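Local coordinates for Alr2269 protein (Nostoc sp., PDB 3MC8) that probably forms the periplasmic part of an Omp85-family outer-membrane protein, a chain of POTRA domains thought to receive and guide substrate polypeptides, at residues A[280-285]-A[302-307]; A[226-231]-A[247-252]; A[255-260]-A[273-278]. All blocks are in the same frame, centred on the assembly; numbering follows the deposited sequence.

Interaction 1. Residues A[280-285]-A[302-307]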
loop_
_atom_site.group_PDB
_atom_site.type_symbol
_atom_site.label_atom_id
_atom_site.label_comp_id
_atom_site.label_asym_id
_atom_site.label_seq_id
_atom_site.Cartn_x
_atom_site.Cartn_y
_atom_site.Cartn_z
ATOM N N GLY A 280 -18.032 -21.776 26.459
ATOM C CA GLY A 280 -18.321 -21.526 27.881
ATOM C C GLY A 280 -17.076 -21.391 28.754
ATOM O O GLY A 280 -17.138 -20.952 29.902
ATOM N N LEU A 281 -15.916 -21.723 28.221
ATOM C CA LEU A 281 -14.721 -21.731 29.052
ATOM C C LEU A 281 -14.056 -20.384 29.341
ATOM O O LEU A 281 -13.115 -20.350 30.119
ATOM C CB LEU A 281 -13.703 -22.671 28.440
ATOM C CG LEU A 281 -13.824 -24.176 28.720
ATOM C CD1 LEU A 281 -15.170 -24.578 29.243
ATOM C CD2 LEU A 281 -13.473 -24.966 27.429
ATOM N N PHE A 282 -14.504 -19.273 28.770
ATOM C CA PHE A 282 -13.735 -18.033 28.926
ATOM C C PHE A 282 -14.609 -16.837 29.195
ATOM O O PHE A 282 -15.766 -16.841 28.807
ATOM C CB PHE A 282 -12.930 -17.773 27.658
ATOM C CG PHE A 282 -12.306 -19.007 27.078
ATOM C CD1 PHE A 282 -11.111 -19.479 27.551
ATOM C CD2 PHE A 282 -12.941 -19.703 26.082
ATOM C CE1 PHE A 282 -10.554 -20.618 27.022
ATOM C CE2 PHE A 282 -12.389 -20.826 25.526
ATOM C CZ PHE A 282 -11.196 -21.290 25.987
ATOM N N GLU A 283 -14.057 -15.808 29.836
ATOM C CA GLU A 283 -14.756 -14.524 29.986
ATOM C C GLU A 283 -14.588 -13.612 28.817
ATOM O O GLU A 283 -15.476 -12.789 28.531
ATOM C CB GLU A 283 -14.229 -13.734 31.164
ATOM C CG GLU A 283 -14.817 -14.158 32.457
ATOM C CD GLU A 283 -14.370 -13.273 33.581
ATOM O OE1 GLU A 283 -14.615 -12.034 33.441
ATOM O OE2 GLU A 283 -13.787 -13.816 34.576
ATOM N N ASP A 284 -13.415 -13.673 28.190
ATOM C CA ASP A 284 -13.175 -12.811 27.061
ATOM C C ASP A 284 -12.274 -13.466 26.061
ATOM O O ASP A 284 -11.469 -14.306 26.411
ATOM C CB ASP A 284 -12.597 -11.492 27.516
ATOM C CG ASP A 284 -12.571 -10.492 26.417
ATOM O OD1 ASP A 284 -13.656 -10.231 25.826
ATOM O OD2 ASP A 284 -11.463 -9.996 26.117
ATOM N N VAL A 285 -12.466 -13.108 24.803
ATOM C CA VAL A 285 -11.733 -13.691 23.704
ATOM C C VAL A 285 -11.492 -12.583 22.709
ATOM O O VAL A 285 -12.421 -11.930 22.305
ATOM C CB VAL A 285 -12.514 -14.810 23.041
ATOM C CG1 VAL A 285 -11.675 -15.441 21.986
ATOM C CG2 VAL A 285 -12.902 -15.857 24.051
ATOM N N VAL A 302 -4.369 -15.399 19.868
ATOM C CA VAL A 302 -5.700 -15.416 20.399
ATOM C C VAL A 302 -5.506 -15.241 21.871
ATOM O O VAL A 302 -4.874 -16.096 22.532
ATOM C CB VAL A 302 -6.425 -16.729 20.146
ATOM C CG1 VAL A 302 -7.820 -16.628 20.666
ATOM C CG2 VAL A 302 -6.442 -17.069 18.668
ATOM N N ASN A 303 -6.040 -14.147 22.385
ATOM C CA ASN A 303 -5.909 -13.766 23.787
ATOM C C ASN A 303 -7.181 -14.137 24.505
ATOM O O ASN A 303 -8.278 -13.846 24.023
ATOM C CB ASN A 303 -5.742 -12.240 23.930
ATOM C CG ASN A 303 -4.556 -11.718 23.192
ATOM O OD1 ASN A 303 -3.414 -12.063 23.499
ATOM N ND2 ASN A 303 -4.809 -10.897 22.196
ATOM N N VAL A 304 -7.042 -14.695 25.691
ATOM C CA VAL A 304 -8.153 -15.388 26.315
ATOM C C VAL A 304 -8.149 -15.115 27.800
ATOM O O VAL A 304 -7.131 -15.223 28.428
ATOM C CB VAL A 304 -7.995 -16.905 26.073
ATOM C CG1 VAL A 304 -8.646 -17.640 27.153
ATOM C CG2 VAL A 304 -8.595 -17.298 24.755
ATOM N N VAL A 305 -9.270 -14.734 28.368
ATOM C CA VAL A 305 -9.351 -14.598 29.819
ATOM C C VAL A 305 -10.175 -15.734 30.352
ATOM O O VAL A 305 -11.346 -15.842 30.017
ATOM C CB VAL A 305 -10.024 -13.305 30.250
ATOM C CG1 VAL A 305 -10.089 -13.279 31.790
ATOM C CG2 VAL A 305 -9.278 -12.110 29.687
ATOM N N GLU A 306 -9.558 -16.580 31.167
ATOM C CA GLU A 306 -10.214 -17.792 31.667
ATOM C C GLU A 306 -11.323 -17.503 32.662
ATOM O O GLU A 306 -11.238 -16.579 33.449
ATOM C CB GLU A 306 -9.197 -18.755 32.261
ATOM C CG GLU A 306 -8.840 -19.835 31.279
ATOM C CD GLU A 306 -7.773 -20.803 31.744
ATOM O OE1 GLU A 306 -6.865 -20.447 32.554
ATOM O OE2 GLU A 306 -7.854 -21.937 31.242
ATOM N N ARG A 307 -12.371 -18.312 32.610
ATOM C CA ARG A 307 -13.579 -18.059 33.392
ATOM C C ARG A 307 -13.423 -18.375 34.882
ATOM O O ARG A 307 -13.145 -19.507 35.277
ATOM C CB ARG A 307 -14.749 -18.859 32.835
ATOM C CG ARG A 307 -16.098 -18.368 33.328
ATOM C CD ARG A 307 -16.939 -17.787 32.214
ATOM N NE ARG A 307 -17.941 -18.723 31.712
ATOM C CZ ARG A 307 -19.246 -18.674 31.974
ATOM N NH1 ARG A 307 -19.758 -17.728 32.763
ATOM N NH2 ARG A 307 -20.051 -19.594 31.445
#
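Phe282 pairs with Glu306, Asp284 with Val305 and Val285 with Val304 in antiparallel fashion, with the register slipping by one residue after the first pair. Glu283 and Asp284 therefore both face Val305, a classic beta bulge, at the open end of the hairpin made by the second and third strands of a POTRA domain. Both bulge residues hold Val305 through its backbone: Glu283 N gives to Val305 O at 2.7 Å, and Val305 N gives to Asp284 O at 3.0 Å.

Val285 and Val304 lie on the face covered by helix 266-277, where Val304 also touches Phe228 of the neighbouring strand, and Val285 CG1 sits 4.2 Å from Val302 CG1. On the other face, Asp284 CB rests against Val305 CG2 at 4.0 Å. The Phe282 ring turns off toward the helices. Its CD1 meets Val304 CG1 at a slant, modelled too close for the spacing to be trusted, while Leu281 CB lies over the centre of one ring face, 3.6 Å above it. Glu306 points away from the partner strand, its carboxylate taken by Thr247 OG1 and Arg246 N.

Beyond the strands, Arg307 folds back over the turn that follows the helix. Its CG is anti to the backbone N (chi1 -164°), and bends further out bring CD past Phe282 O. Its NE donates to Gly280 O at 3.0 Å, almost straight at 175°, with the oxygen lying in the guanidinium plane.

Interaction 2. Residues A[226-231]-A[247-252]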
loop_
_atom_site.group_PDB
_atom_site.type_symbol
_atom_site.label_atom_id
_atom_site.label_comp_id
_atom_site.label_asym_id
_atom_site.label_seq_id
_atom_site.Cartn_x
_atom_site.Cartn_y
_atom_site.Cartn_z
ATOM N N VAL A 226 -1.658 -18.815 21.388
ATOM C CA VAL A 226 -2.708 -18.589 22.374
ATOM C C VAL A 226 -2.033 -17.969 23.557
ATOM O O VAL A 226 -0.971 -18.405 23.988
ATOM C CB VAL A 226 -3.403 -19.912 22.802
ATOM C CG1 VAL A 226 -4.513 -19.674 23.847
ATOM C CG2 VAL A 226 -3.977 -20.583 21.618
ATOM N N ARG A 227 -2.649 -16.940 24.092
ATOM C CA ARG A 227 -2.070 -16.258 25.213
ATOM C C ARG A 227 -3.150 -15.970 26.218
ATOM O O ARG A 227 -4.203 -15.457 25.874
ATOM C CB ARG A 227 -1.409 -14.974 24.753
ATOM C CG ARG A 227 -1.282 -13.921 25.829
ATOM C CD ARG A 227 0.048 -13.215 25.833
ATOM N NE ARG A 227 1.049 -13.985 26.597
ATOM C CZ ARG A 227 2.292 -13.560 26.890
ATOM N NH1 ARG A 227 2.724 -12.350 26.494
ATOM N NH2 ARG A 227 3.116 -14.350 27.586
ATOM N N PHE A 228 -2.852 -16.296 27.466
ATOM C CA PHE A 228 -3.752 -16.100 28.572
ATOM C C PHE A 228 -3.457 -14.843 29.337
ATOM O O PHE A 228 -2.315 -14.609 29.736
ATOM C CB PHE A 228 -3.644 -17.281 29.508
ATOM C CG PHE A 228 -4.122 -18.545 28.903
ATOM C CD1 PHE A 228 -3.287 -19.310 28.133
ATOM C CD2 PHE A 228 -5.438 -18.935 29.050
ATOM C CE1 PHE A 228 -3.722 -20.446 27.542
ATOM C CE2 PHE A 228 -5.899 -20.101 28.461
ATOM C CZ PHE A 228 -5.043 -20.867 27.717
ATOM N N ARG A 229 -4.500 -14.050 29.576
ATOM C CA ARG A 229 -4.381 -12.904 30.453
ATOM C C ARG A 229 -5.465 -12.882 31.526
ATOM O O ARG A 229 -6.361 -13.739 31.558
ATOM C CB ARG A 229 -4.484 -11.624 29.656
ATOM C CG ARG A 229 -3.559 -11.479 28.448
ATOM C CD ARG A 229 -3.951 -10.170 27.766
ATOM N NE ARG A 229 -3.272 -9.841 26.520
ATOM C CZ ARG A 229 -1.974 -9.533 26.412
ATOM N NH1 ARG A 229 -1.161 -9.554 27.468
ATOM N NH2 ARG A 229 -1.473 -9.225 25.223
ATOM N N ASN A 230 -5.355 -11.887 32.408
ATOM C CA ASN A 230 -6.399 -11.578 33.382
ATOM C C ASN A 230 -7.334 -10.516 32.829
ATOM O O ASN A 230 -7.054 -9.895 31.789
ATOM C CB ASN A 230 -5.807 -11.137 34.723
ATOM C CG ASN A 230 -4.990 -9.847 34.631
ATOM O OD1 ASN A 230 -5.321 -8.929 33.877
ATOM N ND2 ASN A 230 -3.919 -9.775 35.414
ATOM N N LYS A 231 -8.444 -10.308 33.535
ATOM C CA LYS A 231 -9.455 -9.297 33.156
ATOM C C LYS A 231 -8.868 -7.910 32.956
ATOM O O LYS A 231 -9.451 -7.076 32.271
ATOM C CB LYS A 231 -10.550 -9.175 34.222
ATOM C CG LYS A 231 -11.233 -10.485 34.626
ATOM C CD LYS A 231 -12.781 -10.342 34.634
ATOM C CE LYS A 231 -13.342 -9.204 35.529
ATOM N NZ LYS A 231 -14.775 -9.467 35.914
ATOM N N THR A 247 -6.695 -24.328 30.865
ATOM C CA THR A 247 -7.111 -24.871 29.581
ATOM C C THR A 247 -5.965 -25.082 28.576
ATOM O O THR A 247 -5.168 -24.199 28.306
ATOM C CB THR A 247 -8.091 -23.940 28.901
ATOM O OG1 THR A 247 -9.047 -23.486 29.859
ATOM C CG2 THR A 247 -8.796 -24.650 27.746
ATOM N N GLN A 248 -5.926 -26.251 27.984
ATOM C CA GLN A 248 -4.898 -26.551 27.015
ATOM C C GLN A 248 -5.099 -25.722 25.750
ATOM O O GLN A 248 -6.205 -25.415 25.361
ATOM C CB GLN A 248 -4.922 -28.033 26.656
ATOM C CG GLN A 248 -4.419 -28.969 27.767
ATOM C CD GLN A 248 -5.353 -29.095 28.973
ATOM O OE1 GLN A 248 -6.595 -28.999 28.886
ATOM N NE2 GLN A 248 -4.747 -29.315 30.117
ATOM N N ASP A 249 -3.993 -25.366 25.114
ATOM C CA ASP A 249 -4.047 -24.561 23.907
ATOM C C ASP A 249 -4.975 -25.189 22.886
ATOM O O ASP A 249 -5.724 -24.482 22.215
ATOM C CB ASP A 249 -2.667 -24.422 23.289
ATOM C CG ASP A 249 -1.824 -23.396 23.970
ATOM O OD1 ASP A 249 -2.188 -22.877 25.041
ATOM O OD2 ASP A 249 -0.765 -23.093 23.421
ATOM N N TYR A 250 -4.933 -26.512 22.786
ATOM C CA TYR A 250 -5.657 -27.225 21.753
ATOM C C TYR A 250 -7.161 -26.990 21.848
ATOM O O TYR A 250 -7.871 -27.044 20.870
ATOM C CB TYR A 250 -5.311 -28.701 21.843
ATOM C CG TYR A 250 -6.095 -29.613 20.956
ATOM C CD1 TYR A 250 -5.820 -29.708 19.605
ATOM C CD2 TYR A 250 -7.091 -30.421 21.474
ATOM C CE1 TYR A 250 -6.521 -30.581 18.785
ATOM C CE2 TYR A 250 -7.797 -31.291 20.659
ATOM C CZ TYR A 250 -7.512 -31.351 19.317
ATOM O OH TYR A 250 -8.231 -32.204 18.517
ATOM N N ILE A 251 -7.659 -26.709 23.029
ATOM C CA ILE A 251 -9.086 -26.544 23.162
ATOM C C ILE A 251 -9.527 -25.262 22.516
ATOM O O ILE A 251 -10.678 -25.142 22.091
ATOM C CB ILE A 251 -9.520 -26.626 24.635
ATOM C CG1 ILE A 251 -9.576 -28.109 25.024
ATOM C CG2 ILE A 251 -10.908 -25.982 24.862
ATOM C CD1 ILE A 251 -8.910 -28.383 26.284
ATOM N N ILE A 252 -8.618 -24.304 22.462
ATOM C CA ILE A 252 -8.872 -23.071 21.773
ATOM C C ILE A 252 -8.639 -23.247 20.280
ATOM O O ILE A 252 -9.525 -22.986 19.487
ATOM C CB ILE A 252 -7.951 -21.989 22.281
ATOM C CG1 ILE A 252 -8.439 -21.474 23.639
ATOM C CG2 ILE A 252 -7.907 -20.857 21.299
ATOM C CD1 ILE A 252 -7.616 -21.846 24.752
HETATM O O HOH W 1 -0.545 -20.794 25.535
HETATM O O HOH W 2 0.247 -21.216 21.570
#
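Val226 and Phe228 both aim their side chains at the start of helix 249-253, where Ile252, Asp249 and Thr247 receive them. Ile252 is the greasy partner of both: its CD1 lies 3.9 Å from Val226 CG1 and 4.0 Å from Phe228 CZ, filling the angle between the branched side chain and the ring tip. Phe228 CZ also comes within 3.4 Å of Thr247 O, the last carbonyl but one before the helix. At the ring's edge, close to its plane, Asp249 OD1 stands 3.8 Å from Phe228 CE1, and the carboxylate is turned only 24° from the ring. The positive hydrogen rim of the ring probably suits that oxygen.

The next shell is water. One molecule donates to Val226 O at 2.9 Å and to Asp249 OD1, and lies near the plane of the Phe228 ring. A second accepts from Val226 N at 3.1 Å and donates to Asp249 OD2, at 2.8 Å. The carboxylate is thus joined through two waters to both polar backbone atoms of one strand residue, with no direct hydrogen bond between the segments. Asp249 CG stands beside its own backbone N (chi1 -79°), which swings the acid toward the strand, while its carbonyl accepts from Ile252 N and ties the two contact residues together within the first helical turn.

Further out, the Phe228 side chain also touches Ile243. Strand 221-229 is an outer strand of the three-stranded POTRA sheet: Arg227 and Arg229 are among the residues whose backbones bond to the central strand 298-306, while Val226 N and O bond to the waters, and the short helix 249-253 packs against the face that bears Val226 and Phe228.

Interaction 3. Residues A[255-260]-A[273-278]; sequences EVELKP and LQRVFG
Arg275 reaches from helix 266-277 across the backbone of Glu255, and most of its chain, from CB to NH1, lies against that residue. CB starts 3.9 Å from Glu255 O. With CG anti to the backbone N (chi1 -178°), the arm extends straight out from the helix, and Glu255 OE1 settles against its aliphatic part, 3.3 Å from Arg275 CD. A bend at chi3 then turns the guanidinium back over the loop. NH1 donates to Glu255 O at 2.6 Å with a bent N-H...O angle of 143°, the oxygen lying close to the guanidinium plane.

This loop joins the two helices of a POTRA domain, whose order is strand, helix, helix, strand, strand, and the arginine ties its first part to the second helix. NH1 also forms a salt bridge with Asp272, whose carboxylate in turn accepts from the backbone N of Glu257 and of Leu258.

At the tip, NH2 makes a long salt bridge to Glu257 OE1, 3.7 Å away. Next to Arg275 in the helix, Val276 turns CG2 to Glu255 CB and, also at 3.8 Å, to Val256 CG2.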
loop_
_atom_site.group_PDB
_atom_site.type_symbol
_atom_site.label_atom_id
_atom_site.label_comp_id
_atom_site.label_asym_id
_atom_site.label_seq_id
_atom_site.Cartn_x
_atom_site.Cartn_y
_atom_site.Cartn_z
ATOM N N GLU A 255 -11.030 -24.828 17.726
ATOM C CA GLU A 255 -12.214 -24.080 17.392
ATOM C C GLU A 255 -11.893 -22.987 16.377
ATOM O O GLU A 255 -12.740 -22.205 16.050
ATOM C CB GLU A 255 -12.778 -23.430 18.650
ATOM C CG GLU A 255 -13.160 -24.404 19.720
ATOM C CD GLU A 255 -14.242 -25.413 19.298
ATOM O OE1 GLU A 255 -14.993 -25.139 18.332
ATOM O OE2 GLU A 255 -14.350 -26.494 19.958
ATOM N N VAL A 256 -10.668 -22.914 15.895
ATOM C CA VAL A 256 -10.285 -21.796 15.060
ATOM C C VAL A 256 -9.995 -22.327 13.695
ATOM O O VAL A 256 -9.094 -23.107 13.526
ATOM C CB VAL A 256 -9.025 -21.092 15.597
ATOM C CG1 VAL A 256 -8.545 -20.062 14.607
ATOM C CG2 VAL A 256 -9.304 -20.466 16.989
ATOM N N GLU A 257 -10.753 -21.899 12.698
ATOM C CA GLU A 257 -10.483 -22.344 11.324
ATOM C C GLU A 257 -9.247 -21.781 10.706
ATOM O O GLU A 257 -8.749 -22.372 9.770
ATOM C CB GLU A 257 -11.655 -22.056 10.400
ATOM C CG GLU A 257 -12.643 -23.233 10.341
ATOM C CD GLU A 257 -14.010 -22.827 9.810
ATOM O OE1 GLU A 257 -14.248 -21.601 9.586
ATOM O OE2 GLU A 257 -14.851 -23.747 9.635
ATOM N N LEU A 258 -8.766 -20.648 11.193
ATOM C CA LEU A 258 -7.640 -19.998 10.575
ATOM C C LEU A 258 -6.383 -20.805 10.785
ATOM O O LEU A 258 -6.166 -21.347 11.855
ATOM C CB LEU A 258 -7.439 -18.598 11.139
ATOM C CG LEU A 258 -6.349 -17.723 10.480
ATOM C CD1 LEU A 258 -6.792 -17.208 9.109
ATOM C CD2 LEU A 258 -5.993 -16.569 11.362
ATOM N N LYS A 259 -5.562 -20.886 9.738
ATOM C CA LYS A 259 -4.296 -21.627 9.787
ATOM C C LYS A 259 -3.185 -20.816 9.131
ATOM O O LYS A 259 -3.446 -20.041 8.224
ATOM C CB LYS A 259 -4.441 -22.968 9.045
ATOM C CG LYS A 259 -5.465 -23.906 9.705
ATOM C CD LYS A 259 -4.883 -24.654 10.966
ATOM C CE LYS A 259 -5.957 -25.162 11.951
ATOM N NZ LYS A 259 -7.340 -24.999 11.415
ATOM N N PRO A 260 -1.944 -21.033 9.565
ATOM C CA PRO A 260 -0.767 -20.483 8.930
ATOM C C PRO A 260 -0.803 -20.797 7.473
ATOM O O PRO A 260 -1.069 -21.936 7.120
ATOM C CB PRO A 260 0.368 -21.259 9.580
ATOM C CG PRO A 260 -0.164 -21.614 10.921
ATOM C CD PRO A 260 -1.581 -21.964 10.646
ATOM N N LEU A 273 -13.522 -16.517 16.717
ATOM C CA LEU A 273 -13.487 -16.080 18.105
ATOM C C LEU A 273 -14.805 -16.378 18.758
ATOM O O LEU A 273 -14.852 -16.727 19.924
ATOM C CB LEU A 273 -13.186 -14.600 18.248
ATOM C CG LEU A 273 -11.806 -14.179 17.756
ATOM C CD1 LEU A 273 -11.733 -12.661 17.767
ATOM C CD2 LEU A 273 -10.684 -14.799 18.592
ATOM N N GLN A 274 -15.881 -16.207 18.016
ATOM C CA GLN A 274 -17.199 -16.479 18.560
ATOM C C GLN A 274 -17.309 -17.956 18.975
ATOM O O GLN A 274 -17.967 -18.299 19.926
ATOM C CB GLN A 274 -18.288 -16.128 17.534
ATOM C CG GLN A 274 -18.808 -14.713 17.642
ATOM C CD GLN A 274 -19.806 -14.388 16.537
ATOM O OE1 GLN A 274 -20.594 -15.257 16.120
ATOM N NE2 GLN A 274 -19.765 -13.145 16.045
ATOM N N ARG A 275 -16.648 -18.805 18.223
ATOM C CA ARG A 275 -16.750 -20.209 18.408
ATOM C C ARG A 275 -15.905 -20.656 19.596
ATOM O O ARG A 275 -16.319 -21.529 20.353
ATOM C CB ARG A 275 -16.310 -20.906 17.115
ATOM C CG ARG A 275 -16.435 -22.356 17.225
ATOM C CD ARG A 275 -16.154 -23.196 15.997
ATOM N NE ARG A 275 -16.539 -22.642 14.726
ATOM C CZ ARG A 275 -15.749 -21.913 13.937
ATOM N NH1 ARG A 275 -14.512 -21.587 14.314
ATOM N NH2 ARG A 275 -16.211 -21.467 12.762
ATOM N N VAL A 276 -14.721 -20.069 19.768
ATOM C CA VAL A 276 -13.928 -20.255 20.993
ATOM C C VAL A 276 -14.768 -19.814 22.192
ATOM O O VAL A 276 -14.869 -20.489 23.198
ATOM C CB VAL A 276 -12.598 -19.421 20.937
ATOM C CG1 VAL A 276 -11.975 -19.243 22.295
ATOM C CG2 VAL A 276 -11.610 -20.059 20.013
ATOM N N PHE A 277 -15.395 -18.665 22.074
ATOM C CA PHE A 277 -16.218 -18.154 23.153
ATOM C C PHE A 277 -17.410 -19.016 23.422
ATOM O O PHE A 277 -17.885 -19.087 24.546
ATOM C CB PHE A 277 -16.732 -16.789 22.811
ATOM C CG PHE A 277 -17.267 -16.076 23.964
ATOM C CD1 PHE A 277 -16.405 -15.511 24.879
ATOM C CD2 PHE A 277 -18.637 -15.966 24.157
ATOM C CE1 PHE A 277 -16.892 -14.829 25.991
ATOM C CE2 PHE A 277 -19.149 -15.276 25.252
ATOM C CZ PHE A 277 -18.273 -14.701 26.178
ATOM N N GLY A 278 -17.900 -19.667 22.386
ATOM C CA GLY A 278 -19.079 -20.500 22.495
ATOM C C GLY A 278 -18.863 -21.728 23.374
ATOM O O GLY A 278 -19.825 -22.423 23.687
#

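How the interactions relate
All three contacts belong to one POTRA domain at the C-terminal end of the chain, and each mixes core with surface: buried Phe282, Val304, Phe228, Ile252, Val256 and Val276 line the interior, while Asp249 and Glu257 lie exposed. Interaction 1 is strand to strand, run by backbone bonds; interaction 2 sets an outer strand of the same sheet against the first helix through apolar contacts and water; interaction 3 joins a loop to the second helix through an arginine-carbonyl bond and a valine pair. Their apolar sides converge: Phe282 of interaction 1 packs on Ile252 of interaction 2 and Val276 of interaction 3, while Val276 also touches the Ile252 carbonyl.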